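Local structure of gram-negative insecticidal protein (Chromobacterium piscinae, 6FBM) at residues Ile81-Ser89 and Lys99-Phe109. The protein is an insecticidal toxin that probably acts by forming pores in target membranes, as many MACPF proteins do. Numbering follows the deposited sequence.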
ATOM      1  N   ILE A  81       7.876 -47.168 -13.863  1.00 27.00           N
ATOM      2  CA  ILE A  81       6.876 -46.089 -13.802  1.00 26.29           C
ATOM      3  C   ILE A  81       5.571 -46.508 -13.102  1.00 27.91           C
ATOM      4  O   ILE A  81       5.013 -45.729 -12.320  1.00 29.80           O
ATOM      5  CB  ILE A  81       6.578 -45.478 -15.189  1.00 25.92           C
ATOM      6  CG1 ILE A  81       5.780 -44.164 -15.085  1.00 27.59           C
ATOM      7  CG2 ILE A  81       5.795 -46.437 -16.075  1.00 25.64           C
ATOM      8  CD1 ILE A  81       6.605 -42.983 -14.627  1.00 26.48           C
ATOM      9  N   GLU A  82       5.096 -47.729 -13.355  1.00 26.66           N
ATOM     10  CA  GLU A  82       3.849 -48.199 -12.752  1.00 26.36           C
ATOM     11  C   GLU A  82       3.981 -48.401 -11.246  1.00 28.86           C
ATOM     12  O   GLU A  82       3.007 -48.253 -10.509  1.00 27.58           O
ATOM     13  CB  GLU A  82       3.369 -49.513 -13.388  1.00 25.63           C
ATOM     14  CG  GLU A  82       3.109 -49.464 -14.890  1.00 25.69           C
ATOM     15  CD  GLU A  82       2.255 -48.291 -15.340  1.00 26.52           C
ATOM     16  OE1 GLU A  82       2.620 -47.644 -16.356  1.00 25.31           O
ATOM     17  OE2 GLU A  82       1.210 -48.023 -14.679  1.00 27.45           O
ATOM     18  N   GLU A  83       5.175 -48.753 -10.788  1.00 30.66           N
ATOM     19  CA  GLU A  83       5.407 -48.914  -9.363  1.00 30.93           C
ATOM     20  C   GLU A  83       5.494 -47.518  -8.722  1.00 27.90           C
ATOM     21  O   GLU A  83       4.987 -47.307  -7.620  1.00 27.47           O
ATOM     22  CB  GLU A  83       6.667 -49.747  -9.105  1.00 32.47           C
ATOM     23  CG  GLU A  83       6.942 -50.043  -7.632  1.00 35.65           C
ATOM     24  CD  GLU A  83       8.275 -50.736  -7.434  1.00 41.12           C
ATOM     25  OE1 GLU A  83       9.241 -50.065  -6.967  1.00 44.39           O
ATOM     26  OE2 GLU A  83       8.376 -51.939  -7.810  1.00 47.14           O
ATOM     27  N   TYR A  84       6.132 -46.577  -9.410  1.00 25.11           N
ATOM     28  CA  TYR A  84       6.143 -45.185  -8.964  1.00 23.67           C
ATOM     29  C   TYR A  84       4.728 -44.656  -8.736  1.00 23.77           C
ATOM     30  O   TYR A  84       4.436 -44.078  -7.694  1.00 24.65           O
ATOM     31  CB  TYR A  84       6.866 -44.287  -9.979  1.00 21.64           C
ATOM     32  CG  TYR A  84       6.718 -42.829  -9.697  1.00 20.39           C
ATOM     33  CD1 TYR A  84       7.585 -42.169  -8.832  1.00 19.65           C
ATOM     34  CD2 TYR A  84       5.685 -42.095 -10.277  1.00 19.96           C
ATOM     35  CE1 TYR A  84       7.422 -40.811  -8.559  1.00 19.11           C
ATOM     36  CE2 TYR A  84       5.529 -40.747 -10.024  1.00 18.92           C
ATOM     37  CZ  TYR A  84       6.395 -40.106  -9.176  1.00 18.20           C
ATOM     38  OH  TYR A  84       6.222 -38.769  -8.948  1.00 17.97           O
ATOM     39  N   ARG A  85       3.872 -44.867  -9.728  1.00 24.21           N
ATOM     40  CA  ARG A  85       2.469 -44.490  -9.647  1.00 23.89           C
ATOM     41  C   ARG A  85       1.764 -45.099  -8.450  1.00 26.33           C
ATOM     42  O   ARG A  85       1.001 -44.409  -7.787  1.00 30.35           O
ATOM     43  CB  ARG A  85       1.714 -44.905 -10.902  1.00 22.09           C
ATOM     44  CG  ARG A  85       2.167 -44.171 -12.138  1.00 21.98           C
ATOM     45  CD  ARG A  85       1.501 -44.764 -13.347  1.00 21.65           C
ATOM     46  NE  ARG A  85       0.142 -44.289 -13.472  1.00 21.73           N
ATOM     47  CZ  ARG A  85      -0.761 -44.751 -14.336  1.00 22.75           C
ATOM     48  NH1 ARG A  85      -0.465 -45.747 -15.177  1.00 24.17           N
ATOM     49  NH2 ARG A  85      -1.975 -44.203 -14.359  1.00 23.52           N
ATOM     50  N   GLU A  86       2.001 -46.384  -8.187  1.00 27.08           N
ATOM     51  CA  GLU A  86       1.414 -47.060  -7.014  1.00 27.41           C
ATOM     52  C   GLU A  86       1.912 -46.450  -5.734  1.00 26.16           C
ATOM     53  O   GLU A  86       1.115 -46.197  -4.822  1.00 23.29           O
ATOM     54  CB  GLU A  86       1.698 -48.563  -6.997  1.00 29.62           C
ATOM     55  CG  GLU A  86       0.628 -49.376  -7.739  1.00 32.45           C
ATOM     56  CD  GLU A  86       1.109 -50.746  -8.215  1.00 33.41           C
ATOM     57  OE1 GLU A  86       2.324 -51.013  -8.110  1.00 34.02           O
ATOM     58  OE2 GLU A  86       0.273 -51.547  -8.704  1.00 33.83           O
ATOM     59  N   LYS A  87       3.225 -46.233  -5.661  1.00 27.36           N
ATOM     60  CA  LYS A  87       3.841 -45.700  -4.451  1.00 28.22           C
ATOM     61  C   LYS A  87       3.263 -44.327  -4.125  1.00 27.25           C
ATOM     62  O   LYS A  87       2.939 -44.048  -2.989  1.00 25.20           O
ATOM     63  CB  LYS A  87       5.360 -45.631  -4.593  1.00 30.24           C
ATOM     64  CG  LYS A  87       6.103 -46.942  -4.433  1.00 31.12           C
ATOM     65  CD  LYS A  87       7.519 -46.838  -5.009  1.00 32.08           C
ATOM     66  CE  LYS A  87       8.393 -48.022  -4.649  1.00 33.06           C
ATOM     67  NZ  LYS A  87       8.849 -47.947  -3.244  1.00 34.48           N
ATOM     68  N   MET A  88       3.102 -43.508  -5.151  1.00 28.77           N
ATOM     69  CA  MET A  88       2.529 -42.182  -5.012  1.00 31.17           C
ATOM     70  C   MET A  88       1.069 -42.191  -4.538  1.00 28.55           C
ATOM     71  O   MET A  88       0.630 -41.233  -3.920  1.00 30.21           O
ATOM     72  CB  MET A  88       2.617 -41.458  -6.354  1.00 35.39           C
ATOM     73  CG  MET A  88       2.469 -39.962  -6.263  1.00 40.82           C
ATOM     74  SD  MET A  88       2.373 -39.158  -7.883  1.00 55.99           S
ATOM     75  CE  MET A  88       1.507 -40.323  -8.957  1.00 50.70           C
ATOM     76  N   SER A  89       0.337 -43.261  -4.826  1.00 27.09           N
ATOM     77  CA  SER A  89      -1.077 -43.402  -4.439  1.00 26.09           C
ATOM     78  C   SER A  89      -1.341 -43.995  -3.058  1.00 25.66           C
ATOM     79  O   SER A  89      -2.500 -44.082  -2.643  1.00 24.07           O
ATOM     80  CB  SER A  89      -1.794 -44.282  -5.453  1.00 25.45           C
ATOM     81  OG  SER A  89      -1.466 -43.886  -6.767  1.00 25.38           O
ATOM     82  N   LYS A  99      -3.867 -46.807  -9.081  1.00 28.17           N
ATOM     83  CA  LYS A  99      -2.882 -45.793  -9.461  1.00 29.17           C
ATOM     84  C   LYS A  99      -3.589 -44.449  -9.618  1.00 27.33           C
ATOM     85  O   LYS A  99      -4.279 -44.189 -10.616  1.00 28.26           O
ATOM     86  CB  LYS A  99      -2.169 -46.187 -10.765  1.00 32.27           C
ATOM     87  CG  LYS A  99      -1.451 -47.521 -10.686  1.00 32.53           C
ATOM     88  CD  LYS A  99      -0.923 -47.993 -12.032  1.00 33.84           C
ATOM     89  CE  LYS A  99      -0.707 -49.494 -11.982  1.00 36.99           C
ATOM     90  NZ  LYS A  99      -0.220 -50.026 -13.287  1.00 40.06           N
ATOM     91  N   LEU A 100      -3.395 -43.601  -8.612  1.00 24.67           N
ATOM     92  CA  LEU A 100      -4.054 -42.310  -8.516  1.00 22.38           C
ATOM     93  C   LEU A 100      -3.150 -41.229  -9.026  1.00 20.45           C
ATOM     94  O   LEU A 100      -1.981 -41.473  -9.310  1.00 21.70           O
ATOM     95  CB  LEU A 100      -4.413 -42.013  -7.068  1.00 22.88           C
ATOM     96  CG  LEU A 100      -5.265 -43.043  -6.325  1.00 23.28           C
ATOM     97  CD1 LEU A 100      -5.443 -42.616  -4.882  1.00 23.54           C
ATOM     98  CD2 LEU A 100      -6.614 -43.204  -7.007  1.00 23.44           C
ATOM     99  N   PHE A 101      -3.717 -40.044  -9.167  1.00 18.49           N
ATOM    100  CA  PHE A 101      -2.967 -38.823  -9.466  1.00 18.05           C
ATOM    101  C   PHE A 101      -2.184 -38.884 -10.779  1.00 18.36           C
ATOM    102  O   PHE A 101      -1.061 -38.396 -10.866  1.00 16.74           O
ATOM    103  CB  PHE A 101      -2.047 -38.456  -8.287  1.00 16.77           C
ATOM    104  CG  PHE A 101      -2.706 -38.594  -6.951  1.00 16.73           C
ATOM    105  CD1 PHE A 101      -3.930 -37.972  -6.692  1.00 16.38           C
ATOM    106  CD2 PHE A 101      -2.127 -39.356  -5.952  1.00 16.66           C
ATOM    107  CE1 PHE A 101      -4.551 -38.114  -5.463  1.00 15.88           C
ATOM    108  CE2 PHE A 101      -2.748 -39.493  -4.709  1.00 16.57           C
ATOM    109  CZ  PHE A 101      -3.966 -38.877  -4.469  1.00 15.85           C
ATOM    110  N   SER A 102      -2.809 -39.457 -11.807  1.00 20.73           N
ATOM    111  CA  SER A 102      -2.157 -39.631 -13.127  1.00 21.17           C
ATOM    112  C   SER A 102      -1.765 -38.303 -13.778  1.00 21.33           C
ATOM    113  O   SER A 102      -0.772 -38.249 -14.489  1.00 22.80           O
ATOM    114  CB  SER A 102      -3.025 -40.477 -14.084  1.00 21.01           C
ATOM    115  OG  SER A 102      -3.377 -41.723 -13.494  1.00 21.65           O
ATOM    116  N   ALA A 103      -2.503 -37.227 -13.517  1.00 21.55           N
ATOM    117  CA  ALA A 103      -2.166 -35.934 -14.117  1.00 20.86           C
ATOM    118  C   ALA A 103      -0.858 -35.337 -13.573  1.00 21.04           C
ATOM    119  O   ALA A 103      -0.223 -34.539 -14.249  1.00 20.22           O
ATOM    120  CB  ALA A 103      -3.320 -34.953 -13.944  1.00 21.57           C
ATOM    121  N   SER A 104      -0.432 -35.736 -12.376  1.00 21.28           N
ATOM    122  CA  SER A 104       0.839 -35.256 -11.813  1.00 21.15           C
ATOM    123  C   SER A 104       2.059 -35.777 -12.569  1.00 20.32           C
ATOM    124  O   SER A 104       3.092 -35.108 -12.591  1.00 19.72           O
ATOM    125  CB  SER A 104       0.954 -35.649 -10.352  1.00 21.87           C
ATOM    126  OG  SER A 104       1.031 -37.065 -10.251  1.00 21.62           O
ATOM    127  N   LEU A 105       1.935 -36.944 -13.195  1.00 19.52           N
ATOM    128  CA  LEU A 105       3.025 -37.507 -14.010  1.00 19.38           C
ATOM    129  C   LEU A 105       3.600 -36.533 -15.021  1.00 18.30           C
ATOM    130  O   LEU A 105       4.816 -36.393 -15.104  1.00 19.16           O
ATOM    131  CB  LEU A 105       2.586 -38.771 -14.745  1.00 19.49           C
ATOM    132  CG  LEU A 105       2.310 -39.978 -13.863  1.00 19.77           C
ATOM    133  CD1 LEU A 105       1.692 -41.065 -14.721  1.00 20.79           C
ATOM    134  CD2 LEU A 105       3.573 -40.484 -13.207  1.00 19.33           C
ATOM    135  N   SER A 106       2.745 -35.877 -15.790  1.00 17.62           N
ATOM    136  CA  SER A 106       3.221 -34.922 -16.801  1.00 17.73           C
ATOM    137  C   SER A 106       3.589 -33.581 -16.208  1.00 17.46           C
ATOM    138  O   SER A 106       4.289 -32.811 -16.832  1.00 17.99           O
ATOM    139  CB  SER A 106       2.225 -34.770 -17.946  1.00 17.06           C
ATOM    140  OG  SER A 106       2.284 -35.934 -18.728  1.00 16.62           O
ATOM    141  N   VAL A 107       3.099 -33.295 -15.014  1.00 18.24           N
ATOM    142  CA  VAL A 107       3.596 -32.178 -14.229  1.00 18.98           C
ATOM    143  C   VAL A 107       5.043 -32.480 -13.808  1.00 19.71           C
ATOM    144  O   VAL A 107       5.915 -31.632 -13.981  1.00 19.93           O
ATOM    145  CB  VAL A 107       2.679 -31.857 -13.016  1.00 18.12           C
ATOM    146  CG1 VAL A 107       3.363 -30.878 -12.030  1.00 18.29           C
ATOM    147  CG2 VAL A 107       1.357 -31.305 -13.534  1.00 18.20           C
ATOM    148  N   ASP A 108       5.286 -33.690 -13.314  1.00 20.39           N
ATOM    149  CA  ASP A 108       6.587 -34.070 -12.751  1.00 21.62           C
ATOM    150  C   ASP A 108       7.658 -34.516 -13.751  1.00 21.91           C
ATOM    151  O   ASP A 108       8.846 -34.346 -13.482  1.00 23.12           O
ATOM    152  CB  ASP A 108       6.408 -35.192 -11.727  1.00 21.64           C
ATOM    153  CG  ASP A 108       5.629 -34.749 -10.494  1.00 21.81           C
ATOM    154  OD1 ASP A 108       5.610 -33.530 -10.160  1.00 22.83           O
ATOM    155  OD2 ASP A 108       5.018 -35.636  -9.864  1.00 21.61           O
ATOM    156  N   PHE A 109       7.245 -35.120 -14.866  1.00 21.90           N
ATOM    157  CA  PHE A 109       8.159 -35.757 -15.821  1.00 21.17           C
ATOM    158  C   PHE A 109       7.749 -35.448 -17.244  1.00 20.26           C
ATOM    159  O   PHE A 109       6.562 -35.321 -17.537  1.00 20.28           O
ATOM    160  CB  PHE A 109       8.132 -37.279 -15.661  1.00 21.07           C
ATOM    161  CG  PHE A 109       8.318 -37.749 -14.251  1.00 20.98           C
ATOM    162  CD1 PHE A 109       9.515 -37.555 -13.595  1.00 20.97           C
ATOM    163  CD2 PHE A 109       7.285 -38.393 -13.584  1.00 21.50           C
ATOM    164  CE1 PHE A 109       9.691 -38.005 -12.300  1.00 21.40           C
ATOM    165  CE2 PHE A 109       7.438 -38.836 -12.287  1.00 21.70           C
ATOM    166  CZ  PHE A 109       8.646 -38.636 -11.637  1.00 21.95           C
TER
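L105 lies at the apolar centre, its CD2 methyl 3.7 Å from Y84 CE2 at the edge of the tyrosine ring and its CD1 against R85 CD and NE. Y84 CG, anti to the backbone N (chi1 170°), carries the ring face to the F109 edge in a T-shaped stack (ring centroids 5.2 Å apart, planes at 75°). Further along helix 81-88, M88 brings SD to 3.4 Å from S104 OG, while its CE methyl reaches F101 CB. In this MACPF domain, helices 81-88 and 102-108 fall between the antiparallel-paired strands 64-78 and 120-134, consistent with a helical cluster that unfolds into a membrane hairpin in pore-forming relatives; Y84 also packs on Y121 and S123 of 120-134. At the start of 99-109, S89 OG accepts from L100 N (2.7 Å) and donates to R85 O. R85 NH2 meets S102 OG at 3.0 Å, nearly in the guanidinium plane, and also bonds S307 O, while K99 CD lies over one guanidinium face, toward its rim. At the polar edge, a salt-bridge network has E82 OE2 accepting from R85 NH1, itself also bonded to Q309 O, on its syn lone pair and from K99 NZ (2.8 Å) on the anti side, tilted out of the carboxylate plane.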